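Local coordinates for envelope polyprotein (Puumala orthohantavirus, PDB 5FXU), which forms the Gn ectodomain of the hantaviral surface spike, an antigenic envelope glycoprotein that probably acts together with its partner Gc in cell entry, at residues 9-14 with 154-159; 19-24 with 192-197; 186-191 with 346-351; 210-215 with 253-258. One frame throughout, in Å; residues are numbered along the deposited sequence.

From the N terminus, the chain leaves strand 3-9 and enters contact 1, which joins its end to strand 147-155 and closes a loop of about 140 residues. Contact 2 starts inside that loop, on strand 19-30, and ends beyond it on strand 185-197, so the two cross. Contact 3 pairs the earlier part of strand 185-197 with strand 340-354 and crosses contact 2 in turn; the two touch where Arg192 packs on Thr346. Contact 4, between helices 208-216 and 249-260, is nested within the loop closed by contact 3. Its second helix lies against contact 3 through Glu253 and Arg257 and reaches Cys193 of contact 2 through Met258.

Contact 1 (9-14 with 154-159)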
loop_
_atom_site.group_PDB
_atom_site.type_symbol
_atom_site.label_atom_id
_atom_site.label_comp_id
_atom_site.label_asym_id
_atom_site.label_seq_id
_atom_site.Cartn_x
_atom_site.Cartn_y
_atom_site.Cartn_z
ATOM N N CYS A 9 -9.825 -15.750 10.164
ATOM C CA CYS A 9 -11.000 -15.327 10.946
ATOM C C CYS A 9 -10.820 -15.514 12.457
ATOM O O CYS A 9 -10.530 -16.620 12.900
ATOM C CB CYS A 9 -12.210 -16.145 10.478
ATOM S SG CYS A 9 -12.703 -15.685 8.807
ATOM N N PRO A 10 -11.031 -14.453 13.259
ATOM C CA PRO A 10 -11.021 -14.650 14.723
ATOM C C PRO A 10 -12.212 -15.444 15.250
ATOM O O PRO A 10 -13.197 -15.567 14.529
ATOM C CB PRO A 10 -11.078 -13.217 15.269
ATOM C CG PRO A 10 -10.764 -12.330 14.109
ATOM C CD PRO A 10 -11.326 -13.049 12.928
ATOM N N HIS A 11 -12.141 -15.942 16.497
ATOM C CA HIS A 11 -13.288 -16.659 17.137
ATOM C C HIS A 11 -14.477 -15.769 17.439
ATOM O O HIS A 11 -15.603 -16.215 17.282
ATOM C CB HIS A 11 -12.892 -17.382 18.415
ATOM C CG HIS A 11 -12.014 -18.558 18.175
ATOM N ND1 HIS A 11 -12.482 -19.768 17.706
ATOM C CD2 HIS A 11 -10.677 -18.697 18.303
ATOM C CE1 HIS A 11 -11.469 -20.606 17.568
ATOM N NE2 HIS A 11 -10.363 -19.982 17.925
ATOM N N THR A 12 -14.228 -14.532 17.868
ATOM C CA THR A 12 -15.292 -13.544 18.152
ATOM C C THR A 12 -15.102 -12.238 17.375
ATOM O O THR A 12 -14.012 -11.935 16.875
ATOM C CB THR A 12 -15.377 -13.183 19.662
ATOM O OG1 THR A 12 -14.237 -12.396 20.056
ATOM C CG2 THR A 12 -15.480 -14.447 20.539
ATOM N N ILE A 13 -16.174 -11.462 17.294
ATOM C CA ILE A 13 -16.110 -10.110 16.731
ATOM C C ILE A 13 -15.481 -9.152 17.754
ATOM O O ILE A 13 -14.671 -8.298 17.384
ATOM C CB ILE A 13 -17.507 -9.608 16.267
ATOM C CG1 ILE A 13 -18.056 -10.544 15.177
ATOM C CG2 ILE A 13 -17.433 -8.167 15.742
ATOM C CD1 ILE A 13 -19.493 -10.292 14.783
ATOM N N GLY A 14 -15.876 -9.286 19.023
ATOM C CA GLY A 14 -15.319 -8.481 20.103
ATOM C C GLY A 14 -15.824 -7.050 20.081
ATOM O O GLY A 14 -17.025 -6.808 19.989
ATOM N N GLU A 154 -10.851 -18.805 6.806
ATOM C CA GLU A 154 -10.420 -19.949 7.597
ATOM C C GLU A 154 -10.371 -19.554 9.059
ATOM O O GLU A 154 -9.852 -18.482 9.387
ATOM C CB GLU A 154 -9.041 -20.391 7.113
ATOM C CG GLU A 154 -8.776 -21.899 7.182
ATOM C CD GLU A 154 -8.079 -22.441 5.929
ATOM O OE1 GLU A 154 -7.120 -21.793 5.436
ATOM O OE2 GLU A 154 -8.523 -23.504 5.430
ATOM N N LYS A 155 -10.926 -20.403 9.926
ATOM C CA LYS A 155 -11.042 -20.084 11.348
ATOM C C LYS A 155 -9.709 -20.363 12.037
ATOM O O LYS A 155 -9.013 -21.323 11.715
ATOM C CB LYS A 155 -12.220 -20.786 12.053
ATOM C CG LYS A 155 -13.525 -20.962 11.266
ATOM C CD LYS A 155 -14.037 -19.657 10.636
ATOM C CE LYS A 155 -15.181 -19.887 9.635
ATOM N NZ LYS A 155 -15.174 -18.928 8.484
ATOM N N THR A 156 -9.333 -19.476 12.957
ATOM C CA THR A 156 -7.983 -19.483 13.521
ATOM C C THR A 156 -7.777 -20.632 14.521
ATOM O O THR A 156 -8.670 -20.970 15.301
ATOM C CB THR A 156 -7.601 -18.107 14.140
ATOM O OG1 THR A 156 -6.232 -18.113 14.533
ATOM C CG2 THR A 156 -8.439 -17.750 15.342
ATOM N N TYR A 157 -6.588 -21.231 14.461
ATOM C CA TYR A 157 -6.096 -22.187 15.477
ATOM C C TYR A 157 -6.052 -21.656 16.906
ATOM O O TYR A 157 -6.049 -22.444 17.831
ATOM C CB TYR A 157 -4.683 -22.665 15.111
ATOM C CG TYR A 157 -4.674 -23.746 14.078
ATOM C CD1 TYR A 157 -4.797 -25.093 14.455
ATOM C CD2 TYR A 157 -4.552 -23.441 12.722
ATOM C CE1 TYR A 157 -4.795 -26.104 13.506
ATOM C CE2 TYR A 157 -4.545 -24.444 11.766
ATOM C CZ TYR A 157 -4.669 -25.775 12.166
ATOM O OH TYR A 157 -4.665 -26.773 11.224
ATOM N N CYS A 158 -5.986 -20.339 17.077
ATOM C CA CYS A 158 -5.762 -19.718 18.387
ATOM C C CYS A 158 -7.067 -19.491 19.145
ATOM O O CYS A 158 -8.122 -19.531 18.546
ATOM C CB CYS A 158 -5.002 -18.402 18.175
ATOM S SG CYS A 158 -3.583 -18.633 17.057
ATOM N N VAL A 159 -6.970 -19.265 20.452
ATOM C CA VAL A 159 -8.142 -18.967 21.305
ATOM C C VAL A 159 -8.332 -17.472 21.568
ATOM O O VAL A 159 -9.460 -17.017 21.698
ATOM C CB VAL A 159 -8.187 -19.764 22.642
ATOM C CG1 VAL A 159 -6.873 -19.684 23.388
ATOM C CG2 VAL A 159 -9.351 -19.328 23.556
#
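Cys9 and Thr156 meet through backbone and side chain together, at the end of a parallel bridge between Cys9 and Lys155. Cys9 N donates to Glu154 O at 2.8 Å in a nearly straight bond (173°), and Thr156 N returns to Cys9 O at 3.1 Å with a more bent approach. Cys9 CB packs on Lys155 CD at 4.0 Å, while SG, turned beside the backbone N (chi1 -69°), lies 4.1 Å from Lys155 NZ. That sulfur is bonded to Cys134, and Lys155, bent at chi2 and chi4, turns NZ back to the carbonyl of the same Cys134. A long, flexible lysine suits this place because one of its methylenes, CD, rests against the cysteine while the amine reaches on to Cys134 O. Thr156 is branched to serve two sides: OG1, anti to the backbone N (chi1 -173°), bonds Glu8, whereas the methyl CG2 comes within 3.4 Å of Cys9 O and 3.8 Å of His11 CD2. The imidazole of His11 reaches across the loop and puts its edge towards Cys158 O, although the modelled approach is too short for its details to be trusted. Cys158 itself is tied to Cys168 by a disulfide. The chemistry implies a strand end secured by backbone bonds and flanked by two covalent crosslinks, with threonine's hydroxyl taking Glu8 while its methyl fills in between Cys9 O and the His11 ring.

Contact 2 (19-24 with 192-197)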
loop_
_atom_site.group_PDB
_atom_site.type_symbol
_atom_site.label_atom_id
_atom_site.label_comp_id
_atom_site.label_asym_id
_atom_site.label_seq_id
_atom_site.Cartn_x
_atom_site.Cartn_y
_atom_site.Cartn_z
ATOM N N LEU A 19 -11.196 -4.963 11.384
ATOM C CA LEU A 19 -11.390 -5.407 10.022
ATOM C C LEU A 19 -10.507 -6.607 9.777
ATOM O O LEU A 19 -9.431 -6.705 10.376
ATOM C CB LEU A 19 -11.009 -4.293 9.058
ATOM C CG LEU A 19 -11.738 -2.959 9.168
ATOM C CD1 LEU A 19 -11.072 -1.958 8.261
ATOM C CD2 LEU A 19 -13.182 -3.111 8.761
ATOM N N VAL A 20 -10.934 -7.503 8.888
ATOM C CA VAL A 20 -10.043 -8.527 8.351
ATOM C C VAL A 20 -9.364 -7.979 7.097
ATOM O O VAL A 20 -9.917 -7.162 6.407
ATOM C CB VAL A 20 -10.735 -9.884 8.018
ATOM C CG1 VAL A 20 -11.074 -10.634 9.287
ATOM C CG2 VAL A 20 -11.977 -9.727 7.154
ATOM N N ILE A 21 -8.163 -8.456 6.819
ATOM C CA ILE A 21 -7.429 -8.109 5.612
ATOM C C ILE A 21 -6.710 -9.320 5.082
ATOM O O ILE A 21 -6.176 -10.112 5.850
ATOM C CB ILE A 21 -6.410 -6.982 5.862
ATOM C CG1 ILE A 21 -5.658 -6.625 4.560
ATOM C CG2 ILE A 21 -5.456 -7.320 7.013
ATOM C CD1 ILE A 21 -4.902 -5.324 4.651
ATOM N N GLY A 22 -6.687 -9.453 3.770
ATOM C CA GLY A 22 -5.822 -10.430 3.099
ATOM C C GLY A 22 -5.303 -9.871 1.779
ATOM O O GLY A 22 -5.789 -8.858 1.288
ATOM N N SER A 23 -4.315 -10.529 1.189
ATOM C CA SER A 23 -3.766 -10.041 -0.076
ATOM C C SER A 23 -3.060 -11.135 -0.795
ATOM O O SER A 23 -2.552 -12.031 -0.170
ATOM C CB SER A 23 -2.839 -8.811 0.121
ATOM O OG SER A 23 -1.686 -9.098 0.908
ATOM N N VAL A 24 -3.038 -11.064 -2.113
ATOM C CA VAL A 24 -2.301 -12.033 -2.911
ATOM C C VAL A 24 -1.677 -11.350 -4.141
ATOM O O VAL A 24 -2.309 -10.512 -4.742
ATOM C CB VAL A 24 -3.203 -13.216 -3.326
ATOM C CG1 VAL A 24 -4.370 -12.779 -4.205
ATOM C CG2 VAL A 24 -2.382 -14.290 -4.038
ATOM N N ARG A 192 0.141 -3.773 6.718
ATOM C CA ARG A 192 -0.207 -3.310 5.365
ATOM C C ARG A 192 -0.880 -1.952 5.420
ATOM O O ARG A 192 -1.834 -1.781 6.154
ATOM C CB ARG A 192 -1.129 -4.308 4.656
ATOM C CG ARG A 192 -0.385 -5.517 4.147
ATOM C CD ARG A 192 -1.130 -6.812 3.923
ATOM N NE ARG A 192 -1.602 -7.558 5.083
ATOM C CZ ARG A 192 -2.101 -8.785 5.024
ATOM N NH1 ARG A 192 -2.179 -9.437 3.865
ATOM N NH2 ARG A 192 -2.507 -9.369 6.140
ATOM N N CYS A 193 -0.347 -1.013 4.637
ATOM C CA CYS A 193 -0.710 0.391 4.690
ATOM C C CYS A 193 -1.065 0.953 3.321
ATOM O O CYS A 193 -0.442 0.599 2.336
ATOM C CB CYS A 193 0.471 1.219 5.204
ATOM S SG CYS A 193 1.061 0.777 6.830
ATOM N N PHE A 194 -2.043 1.855 3.301
ATOM C CA PHE A 194 -2.561 2.471 2.083
ATOM C C PHE A 194 -2.437 3.967 2.220
ATOM O O PHE A 194 -2.774 4.528 3.253
ATOM C CB PHE A 194 -4.010 2.029 1.836
ATOM C CG PHE A 194 -4.150 0.537 1.838
ATOM C CD1 PHE A 194 -4.215 -0.163 3.049
ATOM C CD2 PHE A 194 -4.093 -0.176 0.660
ATOM C CE1 PHE A 194 -4.252 -1.554 3.062
ATOM C CE2 PHE A 194 -4.155 -1.567 0.666
ATOM C CZ PHE A 194 -4.216 -2.265 1.856
ATOM N N LEU A 195 -1.899 4.598 1.188
ATOM C CA LEU A 195 -1.725 6.029 1.162
ATOM C C LEU A 195 -3.025 6.741 0.847
ATOM O O LEU A 195 -3.641 6.481 -0.193
ATOM C CB LEU A 195 -0.686 6.405 0.095
ATOM C CG LEU A 195 -0.362 7.890 0.021
ATOM C CD1 LEU A 195 0.379 8.341 1.250
ATOM C CD2 LEU A 195 0.515 8.143 -1.172
ATOM N N ILE A 196 -3.394 7.689 1.694
ATOM C CA ILE A 196 -4.643 8.440 1.550
ATOM C C ILE A 196 -4.302 9.914 1.349
ATOM O O ILE A 196 -3.595 10.500 2.182
ATOM C CB ILE A 196 -5.492 8.315 2.826
ATOM C CG1 ILE A 196 -5.673 6.851 3.287
ATOM C CG2 ILE A 196 -6.826 9.023 2.670
ATOM C CD1 ILE A 196 -6.290 5.936 2.276
ATOM N N ALA A 197 -4.800 10.522 0.275
ATOM C CA ALA A 197 -4.672 11.961 0.059
ATOM C C ALA A 197 -5.736 12.726 0.838
ATOM O O ALA A 197 -6.938 12.480 0.687
ATOM C CB ALA A 197 -4.811 12.276 -1.404
HETATM O O HOH W 1 -4.167 -11.901 6.136
#
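Two strands of the Gn head, 19-30 and 185-197, pass each other almost at right angles here, the axes of the short segments 10.0 Å apart at closest approach, at 89°; side chains rather than backbone pairing bridge the gap, from Arg192 and Phe194 to Ile21 and Ser23. Arg192 spans it with a chain bent at chi3 (-70°), which swings the guanidinium along the strand opposite. Its NH1 donates to Ser23 OG at 3.0 Å, the hydroxyl lying in the guanidinium plane at its edge. Serine is short enough to meet the group there, and its chi1 of 63° turns OG to the NH1 edge. Ile21 covers one guanidinium face: CG1 sits 4.1 Å above the plane, over its centre, and CG2 comes 3.7 Å from NH2. The isoleucine end also serves the aromatic neighbour, CD1 touching the edge of the Phe194 ring at CE1, 4.1 Å away. At another edge a water accepts from Arg192 NH2 at 3.0 Å and donates to Ile21 O at 2.7 Å, while NH2 also bonds Gly235 O. Phe194 in turn meets Phe126 edge-to-face. The buried guanidinium is thus met by neutral oxygens from a hydroxyl, a water and the Gly235 carbonyl, whose dipoles probably stabilise its charge and repay part of the cost of burial. In-plane bonds at the rim fix its rotation, and Ile21 packs on its weakly hydrated face.

Contact 3 (186-191 with 346-351); sequences IVTVMV and TGFIPL
The Phe348 ring, the aromatic group of this strand pair, has Met190 CE 3.7 Å from its CZ, and Thr188 CG2 packs on Phe348 CB, the methylene that carries the ring, at 3.7 Å; both methyls approach the ring obliquely. Met190 reaches it because CG stands anti to the backbone N (chi1 -178°) and the bend at chi3 turns the methyl towards the phenyl. Flexible methionine suits this partly exposed surface, which also carries Thr188, Pro350 and Phe348. The opposite surface is formed by beta-branched and leucine side chains: Val191 CG2 meets Ile349 CG1 at 3.7 Å, and Val189 CG2 lies tightly against Leu351 CD1 at 3.3 Å, the two side chains crossing at about a right angle. These residues fill a buried layer, where Leu351 and Val189 also touch Val234. Backbone bonds join Val187 with Leu351, Val189 with Ile349 and Val191 with Gly347 in both directions; among them, Leu351 N reaches Val187 O at 2.8 Å. Pro350, lacking an N-H, falls at a non-hydrogen-bonded pair with Thr188, where a missing donor costs this ladder nothing. Gly347 faces Val191 with no side chain of its own. Alternation of a buried aliphatic face with a more open one is the mark of an amphipathic antiparallel strand pair, here joining strands 185-197 and 340-354 in the Gn head.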
loop_
_atom_site.group_PDB
_atom_site.type_symbol
_atom_site.label_atom_id
_atom_site.label_comp_id
_atom_site.label_asym_id
_atom_site.label_seq_id
_atom_site.Cartn_x
_atom_site.Cartn_y
_atom_site.Cartn_z
ATOM N N ILE A 186 7.553 -10.852 22.594
ATOM C CA ILE A 186 7.684 -9.991 21.429
ATOM C C ILE A 186 7.541 -10.816 20.167
ATOM O O ILE A 186 8.333 -11.704 19.927
ATOM C CB ILE A 186 9.041 -9.263 21.426
ATOM C CG1 ILE A 186 9.109 -8.326 22.640
ATOM C CG2 ILE A 186 9.255 -8.490 20.121
ATOM C CD1 ILE A 186 10.460 -7.672 22.842
ATOM N N VAL A 187 6.578 -10.453 19.327
ATOM C CA VAL A 187 6.332 -11.144 18.068
ATOM C C VAL A 187 6.309 -10.145 16.909
ATOM O O VAL A 187 5.747 -9.057 17.004
ATOM C CB VAL A 187 5.004 -11.937 18.135
ATOM C CG1 VAL A 187 4.742 -12.642 16.826
ATOM C CG2 VAL A 187 5.072 -12.977 19.250
ATOM N N THR A 188 6.922 -10.527 15.811
ATOM C CA THR A 188 6.966 -9.708 14.603
ATOM C C THR A 188 5.740 -9.958 13.726
ATOM O O THR A 188 5.507 -11.092 13.355
ATOM C CB THR A 188 8.258 -9.997 13.854
ATOM O OG1 THR A 188 9.334 -9.455 14.625
ATOM C CG2 THR A 188 8.268 -9.372 12.512
ATOM N N VAL A 189 4.970 -8.907 13.423
ATOM C CA VAL A 189 3.736 -9.044 12.642
ATOM C C VAL A 189 3.776 -8.201 11.365
ATOM O O VAL A 189 4.458 -7.182 11.290
ATOM C CB VAL A 189 2.447 -8.686 13.433
ATOM C CG1 VAL A 189 2.339 -9.539 14.677
ATOM C CG2 VAL A 189 2.401 -7.227 13.833
ATOM N N MET A 190 2.997 -8.632 10.390
ATOM C CA MET A 190 2.828 -7.917 9.140
ATOM C C MET A 190 1.973 -6.673 9.335
ATOM O O MET A 190 1.006 -6.677 10.096
ATOM C CB MET A 190 2.200 -8.825 8.091
ATOM C CG MET A 190 2.027 -8.166 6.728
ATOM S SD MET A 190 1.461 -9.257 5.371
ATOM C CE MET A 190 2.975 -10.140 5.046
ATOM N N VAL A 191 2.349 -5.611 8.631
ATOM C CA VAL A 191 1.563 -4.399 8.557
ATOM C C VAL A 191 1.381 -4.069 7.095
ATOM O O VAL A 191 2.350 -4.118 6.333
ATOM C CB VAL A 191 2.230 -3.219 9.280
ATOM C CG1 VAL A 191 1.303 -2.017 9.313
ATOM C CG2 VAL A 191 2.468 -3.569 10.725
ATOM N N THR A 346 4.043 -2.663 2.541
ATOM C CA THR A 346 3.946 -3.880 3.312
ATOM C C THR A 346 5.281 -4.077 4.024
ATOM O O THR A 346 6.353 -4.027 3.407
ATOM C CB THR A 346 3.584 -5.091 2.414
ATOM O OG1 THR A 346 2.328 -4.839 1.749
ATOM C CG2 THR A 346 3.427 -6.349 3.234
ATOM N N GLY A 347 5.209 -4.267 5.340
ATOM C CA GLY A 347 6.383 -4.537 6.155
ATOM C C GLY A 347 6.042 -5.244 7.444
ATOM O O GLY A 347 4.954 -5.774 7.593
ATOM N N PHE A 348 7.000 -5.274 8.360
ATOM C CA PHE A 348 6.885 -6.014 9.615
ATOM C C PHE A 348 7.345 -5.150 10.778
ATOM O O PHE A 348 8.323 -4.420 10.653
ATOM C CB PHE A 348 7.695 -7.302 9.551
ATOM C CG PHE A 348 7.264 -8.213 8.439
ATOM C CD1 PHE A 348 7.782 -8.065 7.156
ATOM C CD2 PHE A 348 6.314 -9.204 8.663
ATOM C CE1 PHE A 348 7.373 -8.901 6.115
ATOM C CE2 PHE A 348 5.911 -10.051 7.632
ATOM C CZ PHE A 348 6.432 -9.895 6.355
ATOM N N ILE A 349 6.620 -5.222 11.893
ATOM C CA ILE A 349 7.018 -4.554 13.128
ATOM C C ILE A 349 6.925 -5.517 14.313
ATOM O O ILE A 349 6.034 -6.393 14.351
ATOM C CB ILE A 349 6.189 -3.275 13.409
ATOM C CG1 ILE A 349 4.712 -3.595 13.689
ATOM C CG2 ILE A 349 6.326 -2.303 12.246
ATOM C CD1 ILE A 349 3.900 -2.418 14.190
ATOM N N PRO A 350 7.842 -5.363 15.289
ATOM C CA PRO A 350 7.752 -6.142 16.516
ATOM C C PRO A 350 6.672 -5.591 17.443
ATOM O O PRO A 350 6.607 -4.386 17.647
ATOM C CB PRO A 350 9.138 -5.972 17.123
ATOM C CG PRO A 350 9.590 -4.626 16.668
ATOM C CD PRO A 350 9.006 -4.456 15.298
ATOM N N LEU A 351 5.817 -6.461 17.970
ATOM C CA LEU A 351 4.826 -6.063 18.963
ATOM C C LEU A 351 5.064 -6.756 20.295
ATOM O O LEU A 351 5.323 -7.954 20.330
ATOM C CB LEU A 351 3.411 -6.417 18.515
ATOM C CG LEU A 351 2.826 -5.668 17.327
ATOM C CD1 LEU A 351 1.497 -6.218 16.832
ATOM C CD2 LEU A 351 2.662 -4.205 17.662
#

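Contact 4 (210-215 with 253-258)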
loop_
_atom_site.group_PDB
_atom_site.type_symbol
_atom_site.label_atom_id
_atom_site.label_comp_id
_atom_site.label_asym_id
_atom_site.label_seq_id
_atom_site.Cartn_x
_atom_site.Cartn_y
_atom_site.Cartn_z
ATOM N N LYS A 210 7.222 15.646 5.529
ATOM C CA LYS A 210 7.921 16.359 6.612
ATOM C C LYS A 210 8.148 15.472 7.828
ATOM O O LYS A 210 9.215 15.551 8.456
ATOM C CB LYS A 210 7.200 17.645 7.021
ATOM C CG LYS A 210 7.220 18.737 5.946
ATOM C CD LYS A 210 6.847 20.101 6.527
ATOM C CE LYS A 210 7.016 21.277 5.515
ATOM N NZ LYS A 210 8.168 21.313 4.541
ATOM N N SER A 211 7.187 14.605 8.142
ATOM C CA SER A 211 7.363 13.663 9.240
ATOM C C SER A 211 8.517 12.734 8.976
ATOM O O SER A 211 9.354 12.527 9.851
ATOM C CB SER A 211 6.099 12.846 9.506
ATOM O OG SER A 211 4.954 13.683 9.637
ATOM N N PHE A 212 8.636 12.238 7.747
ATOM C CA PHE A 212 9.773 11.385 7.387
ATOM C C PHE A 212 11.092 12.145 7.486
ATOM O O PHE A 212 12.094 11.616 7.955
ATOM C CB PHE A 212 9.615 10.794 5.964
ATOM C CG PHE A 212 8.639 9.671 5.879
ATOM C CD1 PHE A 212 8.963 8.430 6.386
ATOM C CD2 PHE A 212 7.387 9.855 5.312
ATOM C CE1 PHE A 212 8.058 7.399 6.338
ATOM C CE2 PHE A 212 6.477 8.816 5.251
ATOM C CZ PHE A 212 6.814 7.586 5.766
ATOM N N GLU A 213 11.091 13.380 7.007
ATOM C CA GLU A 213 12.308 14.212 7.000
ATOM C C GLU A 213 12.847 14.483 8.441
ATOM O O GLU A 213 14.049 14.330 8.692
ATOM C CB GLU A 213 12.055 15.489 6.183
ATOM C CG GLU A 213 12.070 15.206 4.669
ATOM C CD GLU A 213 11.467 16.310 3.799
ATOM O OE1 GLU A 213 10.990 17.344 4.318
ATOM O OE2 GLU A 213 11.487 16.135 2.564
ATOM N N THR A 214 11.962 14.814 9.387
ATOM C CA THR A 214 12.386 14.961 10.805
ATOM C C THR A 214 13.062 13.690 11.332
ATOM O O THR A 214 14.042 13.752 12.057
ATOM C CB THR A 214 11.270 15.336 11.794
ATOM O OG1 THR A 214 10.308 14.272 11.885
ATOM C CG2 THR A 214 10.612 16.658 11.409
ATOM N N LEU A 215 12.545 12.537 10.946
ATOM C CA LEU A 215 13.101 11.277 11.416
ATOM C C LEU A 215 14.481 10.936 10.822
ATOM O O LEU A 215 15.324 10.375 11.514
ATOM C CB LEU A 215 12.086 10.165 11.131
ATOM C CG LEU A 215 12.360 8.759 11.647
ATOM C CD1 LEU A 215 12.506 8.718 13.163
ATOM C CD2 LEU A 215 11.222 7.863 11.195
ATOM N N GLU A 253 6.951 2.832 15.075
ATOM C CA GLU A 253 7.585 1.676 14.497
ATOM C C GLU A 253 7.376 1.532 13.009
ATOM O O GLU A 253 8.318 1.161 12.288
ATOM C CB GLU A 253 7.142 0.416 15.227
ATOM C CG GLU A 253 7.880 0.267 16.531
ATOM C CD GLU A 253 7.569 -1.020 17.233
ATOM O OE1 GLU A 253 6.577 -1.723 16.877
ATOM O OE2 GLU A 253 8.347 -1.301 18.167
ATOM N N VAL A 254 6.164 1.828 12.542
ATOM C CA VAL A 254 5.864 1.708 11.133
ATOM C C VAL A 254 6.632 2.772 10.359
ATOM O O VAL A 254 7.196 2.494 9.304
ATOM C CB VAL A 254 4.366 1.820 10.848
ATOM C CG1 VAL A 254 4.105 1.928 9.353
ATOM C CG2 VAL A 254 3.614 0.611 11.408
ATOM N N LEU A 255 6.644 3.995 10.885
ATOM C CA LEU A 255 7.349 5.065 10.224
ATOM C C LEU A 255 8.831 4.788 10.116
ATOM O O LEU A 255 9.406 5.097 9.081
ATOM C CB LEU A 255 7.155 6.407 10.915
ATOM C CG LEU A 255 5.867 7.112 10.546
ATOM C CD1 LEU A 255 5.563 8.129 11.630
ATOM C CD2 LEU A 255 5.953 7.795 9.190
ATOM N N SER A 256 9.444 4.270 11.186
ATOM C CA SER A 256 10.869 3.960 11.138
ATOM C C SER A 256 11.171 2.854 10.101
ATOM O O SER A 256 12.058 3.039 9.270
ATOM C CB SER A 256 11.456 3.712 12.525
ATOM O OG SER A 256 10.754 2.704 13.150
ATOM N N ARG A 257 10.379 1.781 10.084
ATOM C CA ARG A 257 10.558 0.735 9.073
ATOM C C ARG A 257 10.310 1.284 7.654
ATOM O O ARG A 257 11.016 0.905 6.732
ATOM C CB ARG A 257 9.709 -0.489 9.353
ATOM C CG ARG A 257 9.944 -1.134 10.705
ATOM C CD ARG A 257 10.799 -2.394 10.711
ATOM N NE ARG A 257 11.292 -2.944 12.009
ATOM C CZ ARG A 257 11.243 -2.408 13.255
ATOM N NH1 ARG A 257 10.629 -1.247 13.584
ATOM N NH2 ARG A 257 11.832 -3.095 14.249
ATOM N N MET A 258 9.347 2.193 7.486
ATOM C CA MET A 258 9.163 2.868 6.200
ATOM C C MET A 258 10.392 3.668 5.808
ATOM O O MET A 258 10.796 3.641 4.660
ATOM C CB MET A 258 7.940 3.795 6.193
ATOM C CG MET A 258 6.609 3.072 6.040
ATOM S SD MET A 258 5.194 4.186 6.205
ATOM C CE MET A 258 3.842 3.071 5.864
#
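Phe212 meets Leu255 and Met258 in the aromatic part of this helix-helix contact. A CH-pi contact covers one ring face: Leu255 CD2 stands 3.9 Å from the centroid of the Phe212 ring, 29° off its normal, and comes closest to CZ at 3.5 Å. The ring edge receives Met258, whose SD lies in the ring plane in a Met-aromatic contact, 5.1 Å from the Phe212 centroid, while its CB packs on Phe212 CE1 at 3.6 Å. Phe212 gets there although its first bond does not head for the other helix: CG is turned anti to the carbonyl carbon (chi1 -76°), and the long flat side chain then extends into the gap. A phenyl ring suits this place because it offers a face to a branched methyl and an edge to a polarisable sulfur.

Plainer van der Waals packing on the helix backbone comes from Leu215, whose CD2 touches Ser256 CA and Leu255 O, each at 3.9 Å. Ser256 is small enough for the leucine to rest on the backbone of the second helix. The hydrogen bond of Thr214 is local: OG1 donates to Ser211 O at 2.8 Å, turning its hydroxyl back onto its own helix. Glu213 makes a salt bridge with Lys339.

The two short axes pass 10.4 Å apart at 77°, a steep crossing that confines contact to a small patch. Around it, His333 stacks with Phe212, and Leu341 of strand 340-354 also packs there. Helix 249-260 packs on neighbouring strands, with Val254 and Met258 on Cys193 of strand 185-197, and with Val254 and Leu255 on Ile243 of strand 237-243.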